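Long-range contact in oligopeptide ABC transporter OppAIV (Borrelia burgdorferi B31, PDB 4GL8), which probably binds oligopeptides and delivers them to an ABC transporter for uptake across the membrane: residues Gly73-Ser85 with Val90-Ser102. Residues are numbered along the deposited sequence; the frame is centred on the assembly and turned at random.
Sequences GYRPGLAKSWDIS and VYTFHLRDNLVWS
G77 O is gripped side-on by R96: NE (2.8 Å) and NH2 both donate to this one oxygen, which lies in the guanidinium plane. The bend of the arginine chain at chi3 (76°) turns the group back onto G77, K80 CA and CB lie over one face, towards its rim, and Y229 adds a cation-pi contact. L78 O accepts a hydrogen bond from R96 N, while L78 CD2 meets L99 CD1. The bridges A79-L95 and S81-H94 differ in register by one residue, a beta bulge, across which K80 N donates to H94 O. Beyond it, strands 81-84 and 90-95 form an antiparallel hairpin (161°) in a five-stranded sheet, with strand 161-165 beyond 90-95. W82 CB rests against F93 CD1 (3.6 Å). D83 and T92 exchange N-H...O bonds both ways; D83 OD2, in the H94 ring plane, accepts from NE2 (3.0 Å), which approaches from above the carboxylate plane. I84 CG2 sits over the Y91 ring, 16° off its normal. S85 N donates to V90 O, and S85 OG, also bonded to D87, accepts from V90 N. An arginine thus holds a backbone carbonyl before the bulge; after it, one hairpin face is apolar, and on the other the carboxylate would probably favour positively charged H94.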
# COMPACT_ATOMS: atom_id res chain seq x y z
N GLY A 73 -9.18 3.93 10.84
CA GLY A 73 -10.33 3.17 10.34
C GLY A 73 -11.04 3.92 9.20
O GLY A 73 -10.40 4.64 8.44
N TYR A 74 -12.37 3.77 9.12
CA TYR A 74 -13.21 4.41 8.10
C TYR A 74 -14.30 5.26 8.75
O TYR A 74 -14.56 5.15 9.93
CB TYR A 74 -13.90 3.35 7.23
CG TYR A 74 -14.79 2.43 8.02
CD1 TYR A 74 -16.08 2.79 8.33
CD2 TYR A 74 -14.30 1.23 8.53
CE1 TYR A 74 -16.90 1.97 9.08
CE2 TYR A 74 -15.11 0.40 9.32
CZ TYR A 74 -16.41 0.78 9.57
OH TYR A 74 -17.23 -0.03 10.33
N ARG A 75 -14.96 6.09 7.95
CA ARG A 75 -16.08 6.92 8.42
C ARG A 75 -16.86 7.37 7.19
O ARG A 75 -16.42 7.11 6.05
CB ARG A 75 -15.57 8.13 9.25
CG ARG A 75 -14.75 9.14 8.43
CD ARG A 75 -14.44 10.39 9.22
NE ARG A 75 -13.69 11.34 8.42
CZ ARG A 75 -13.04 12.40 8.88
NH1 ARG A 75 -12.99 12.68 10.17
NH2 ARG A 75 -12.38 13.17 8.02
N PRO A 76 -18.03 8.02 7.40
CA PRO A 76 -18.87 8.32 6.24
C PRO A 76 -18.08 9.17 5.28
O PRO A 76 -17.28 9.99 5.71
CB PRO A 76 -20.04 9.12 6.84
CG PRO A 76 -20.14 8.64 8.25
CD PRO A 76 -18.70 8.39 8.67
N GLY A 77 -18.27 8.90 4.00
CA GLY A 77 -17.67 9.68 2.93
C GLY A 77 -18.78 10.13 2.00
O GLY A 77 -19.65 10.88 2.40
N LEU A 78 -18.79 9.63 0.76
CA LEU A 78 -19.88 9.99 -0.16
C LEU A 78 -21.22 9.54 0.43
O LEU A 78 -22.20 10.27 0.38
CB LEU A 78 -19.67 9.41 -1.55
CG LEU A 78 -18.46 9.90 -2.35
CD1 LEU A 78 -18.19 8.98 -3.52
CD2 LEU A 78 -18.75 11.30 -2.86
N ALA A 79 -21.20 8.36 1.04
CA ALA A 79 -22.32 7.80 1.79
C ALA A 79 -22.34 8.34 3.21
O ALA A 79 -21.35 8.24 3.94
CB ALA A 79 -22.19 6.29 1.85
N LYS A 80 -23.49 8.91 3.60
CA LYS A 80 -23.72 9.33 4.98
C LYS A 80 -24.13 8.17 5.89
O LYS A 80 -23.95 8.27 7.09
CB LYS A 80 -24.74 10.45 5.06
CG LYS A 80 -26.15 10.05 4.67
CD LYS A 80 -27.06 11.26 4.60
CE LYS A 80 -28.46 10.82 4.21
NZ LYS A 80 -29.43 11.95 4.22
N SER A 81 -24.65 7.08 5.34
CA SER A 81 -24.99 5.90 6.11
C SER A 81 -25.21 4.71 5.19
O SER A 81 -25.24 4.83 3.95
CB SER A 81 -26.26 6.15 6.93
OG SER A 81 -27.34 6.47 6.07
N TRP A 82 -25.37 3.54 5.80
CA TRP A 82 -25.47 2.33 5.03
C TRP A 82 -26.22 1.31 5.83
O TRP A 82 -26.26 1.39 7.05
CB TRP A 82 -24.06 1.81 4.65
CG TRP A 82 -23.12 1.73 5.81
CD1 TRP A 82 -22.95 0.66 6.63
CD2 TRP A 82 -22.27 2.76 6.32
NE1 TRP A 82 -22.05 0.96 7.60
CE2 TRP A 82 -21.60 2.24 7.44
CE3 TRP A 82 -22.00 4.08 5.93
CZ2 TRP A 82 -20.67 2.98 8.18
CZ3 TRP A 82 -21.08 4.83 6.68
CH2 TRP A 82 -20.42 4.27 7.79
N ASP A 83 -26.83 0.37 5.10
CA ASP A 83 -27.53 -0.76 5.67
C ASP A 83 -26.77 -2.01 5.23
O ASP A 83 -26.14 -2.01 4.19
CB ASP A 83 -28.94 -0.87 5.07
CG ASP A 83 -29.84 0.26 5.47
OD1 ASP A 83 -29.75 0.75 6.61
OD2 ASP A 83 -30.67 0.64 4.62
N ILE A 84 -26.88 -3.07 6.02
CA ILE A 84 -26.32 -4.38 5.67
C ILE A 84 -27.41 -5.43 5.88
O ILE A 84 -28.09 -5.45 6.90
CB ILE A 84 -25.10 -4.73 6.53
CG1 ILE A 84 -24.15 -3.53 6.62
CG2 ILE A 84 -24.37 -5.95 5.97
CD1 ILE A 84 -22.95 -3.74 7.52
N SER A 85 -27.59 -6.30 4.90
CA SER A 85 -28.58 -7.35 5.01
C SER A 85 -28.24 -8.34 6.14
O SER A 85 -27.11 -8.51 6.50
CB SER A 85 -28.70 -8.09 3.69
OG SER A 85 -27.48 -8.73 3.40
N VAL A 90 -25.34 -8.05 1.27
CA VAL A 90 -25.87 -6.91 0.50
C VAL A 90 -25.75 -5.62 1.27
O VAL A 90 -26.41 -5.43 2.30
CB VAL A 90 -27.35 -7.11 0.11
CG1 VAL A 90 -27.79 -6.02 -0.88
CG2 VAL A 90 -27.56 -8.48 -0.50
N TYR A 91 -24.90 -4.73 0.78
CA TYR A 91 -24.67 -3.42 1.39
C TYR A 91 -25.35 -2.35 0.58
O TYR A 91 -25.28 -2.36 -0.66
CB TYR A 91 -23.18 -3.07 1.42
CG TYR A 91 -22.41 -3.86 2.42
CD1 TYR A 91 -22.23 -5.22 2.25
CD2 TYR A 91 -21.87 -3.26 3.53
CE1 TYR A 91 -21.52 -5.96 3.16
CE2 TYR A 91 -21.16 -4.00 4.46
CZ TYR A 91 -20.99 -5.35 4.27
OH TYR A 91 -20.27 -6.10 5.17
N THR A 92 -26.01 -1.43 1.28
CA THR A 92 -26.83 -0.41 0.65
C THR A 92 -26.35 0.92 1.23
O THR A 92 -26.49 1.17 2.43
CB THR A 92 -28.34 -0.69 0.90
OG1 THR A 92 -28.68 -2.03 0.45
CG2 THR A 92 -29.27 0.32 0.18
N PHE A 93 -25.74 1.74 0.37
CA PHE A 93 -25.20 3.04 0.75
C PHE A 93 -26.15 4.18 0.35
O PHE A 93 -26.64 4.26 -0.78
CB PHE A 93 -23.81 3.22 0.09
CG PHE A 93 -22.84 2.18 0.51
CD1 PHE A 93 -22.13 2.31 1.71
CD2 PHE A 93 -22.68 1.02 -0.22
CE1 PHE A 93 -21.27 1.33 2.14
CE2 PHE A 93 -21.79 0.03 0.19
CZ PHE A 93 -21.11 0.17 1.38
N HIS A 94 -26.42 5.06 1.32
CA HIS A 94 -27.28 6.23 1.12
C HIS A 94 -26.37 7.44 0.96
O HIS A 94 -25.67 7.80 1.91
CB HIS A 94 -28.23 6.41 2.31
CG HIS A 94 -28.99 5.17 2.62
ND1 HIS A 94 -30.12 4.79 1.90
CD2 HIS A 94 -28.78 4.20 3.53
CE1 HIS A 94 -30.57 3.64 2.37
NE2 HIS A 94 -29.77 3.25 3.36
N LEU A 95 -26.34 8.00 -0.24
CA LEU A 95 -25.44 9.12 -0.54
C LEU A 95 -25.96 10.39 0.15
O LEU A 95 -27.18 10.57 0.29
CB LEU A 95 -25.31 9.33 -2.07
CG LEU A 95 -24.82 8.13 -2.89
CD1 LEU A 95 -24.66 8.46 -4.36
CD2 LEU A 95 -23.53 7.52 -2.34
N ARG A 96 -25.05 11.24 0.62
CA ARG A 96 -25.46 12.57 1.11
C ARG A 96 -25.99 13.43 -0.04
O ARG A 96 -25.73 13.15 -1.21
CB ARG A 96 -24.33 13.28 1.84
CG ARG A 96 -23.08 13.51 1.01
CD ARG A 96 -21.97 14.08 1.88
NE ARG A 96 -21.36 13.08 2.74
CZ ARG A 96 -21.49 13.00 4.05
NH1 ARG A 96 -22.20 13.90 4.71
NH2 ARG A 96 -20.86 12.03 4.73
N ASP A 97 -26.77 14.45 0.32
CA ASP A 97 -27.35 15.41 -0.62
C ASP A 97 -26.33 16.32 -1.27
O ASP A 97 -25.30 16.64 -0.68
CB ASP A 97 -28.37 16.30 0.10
CG ASP A 97 -29.52 15.52 0.67
OD1 ASP A 97 -29.80 14.40 0.17
OD2 ASP A 97 -30.17 16.00 1.63
N ASN A 98 -26.64 16.75 -2.49
CA ASN A 98 -25.89 17.80 -3.20
C ASN A 98 -24.44 17.44 -3.49
O ASN A 98 -23.59 18.31 -3.53
CB ASN A 98 -25.96 19.11 -2.42
CG ASN A 98 -27.39 19.54 -2.12
OD1 ASN A 98 -28.29 19.37 -2.94
ND2 ASN A 98 -27.61 20.09 -0.92
N LEU A 99 -24.16 16.15 -3.70
CA LEU A 99 -22.81 15.74 -4.04
C LEU A 99 -22.49 16.19 -5.44
O LEU A 99 -23.22 15.87 -6.36
CB LEU A 99 -22.66 14.22 -3.97
CG LEU A 99 -22.59 13.61 -2.57
CD1 LEU A 99 -22.60 12.09 -2.67
CD2 LEU A 99 -21.36 14.09 -1.80
N VAL A 100 -21.41 16.93 -5.62
CA VAL A 100 -21.00 17.33 -6.97
C VAL A 100 -19.51 17.14 -7.13
O VAL A 100 -18.78 17.21 -6.16
CB VAL A 100 -21.35 18.79 -7.29
CG1 VAL A 100 -22.85 18.95 -7.58
CG2 VAL A 100 -20.92 19.70 -6.16
N TRP A 101 -19.07 16.87 -8.35
CA TRP A 101 -17.66 16.95 -8.69
C TRP A 101 -17.26 18.45 -8.72
O TRP A 101 -18.10 19.34 -8.59
CB TRP A 101 -17.38 16.29 -10.05
CG TRP A 101 -17.71 14.82 -10.15
CD1 TRP A 101 -18.79 14.28 -10.77
CD2 TRP A 101 -16.96 13.73 -9.63
NE1 TRP A 101 -18.76 12.92 -10.67
CE2 TRP A 101 -17.65 12.55 -9.96
CE3 TRP A 101 -15.78 13.63 -8.91
CZ2 TRP A 101 -17.20 11.28 -9.60
CZ3 TRP A 101 -15.33 12.35 -8.55
CH2 TRP A 101 -16.04 11.20 -8.90
N SER A 102 -15.98 18.71 -8.93
CA SER A 102 -15.42 20.04 -8.81
C SER A 102 -15.77 20.96 -9.98
O SER A 102 -15.56 22.15 -9.90
CB SER A 102 -13.91 19.97 -8.61
OG SER A 102 -13.31 19.29 -9.69
O HOH W 1 -28.40 -3.65 2.46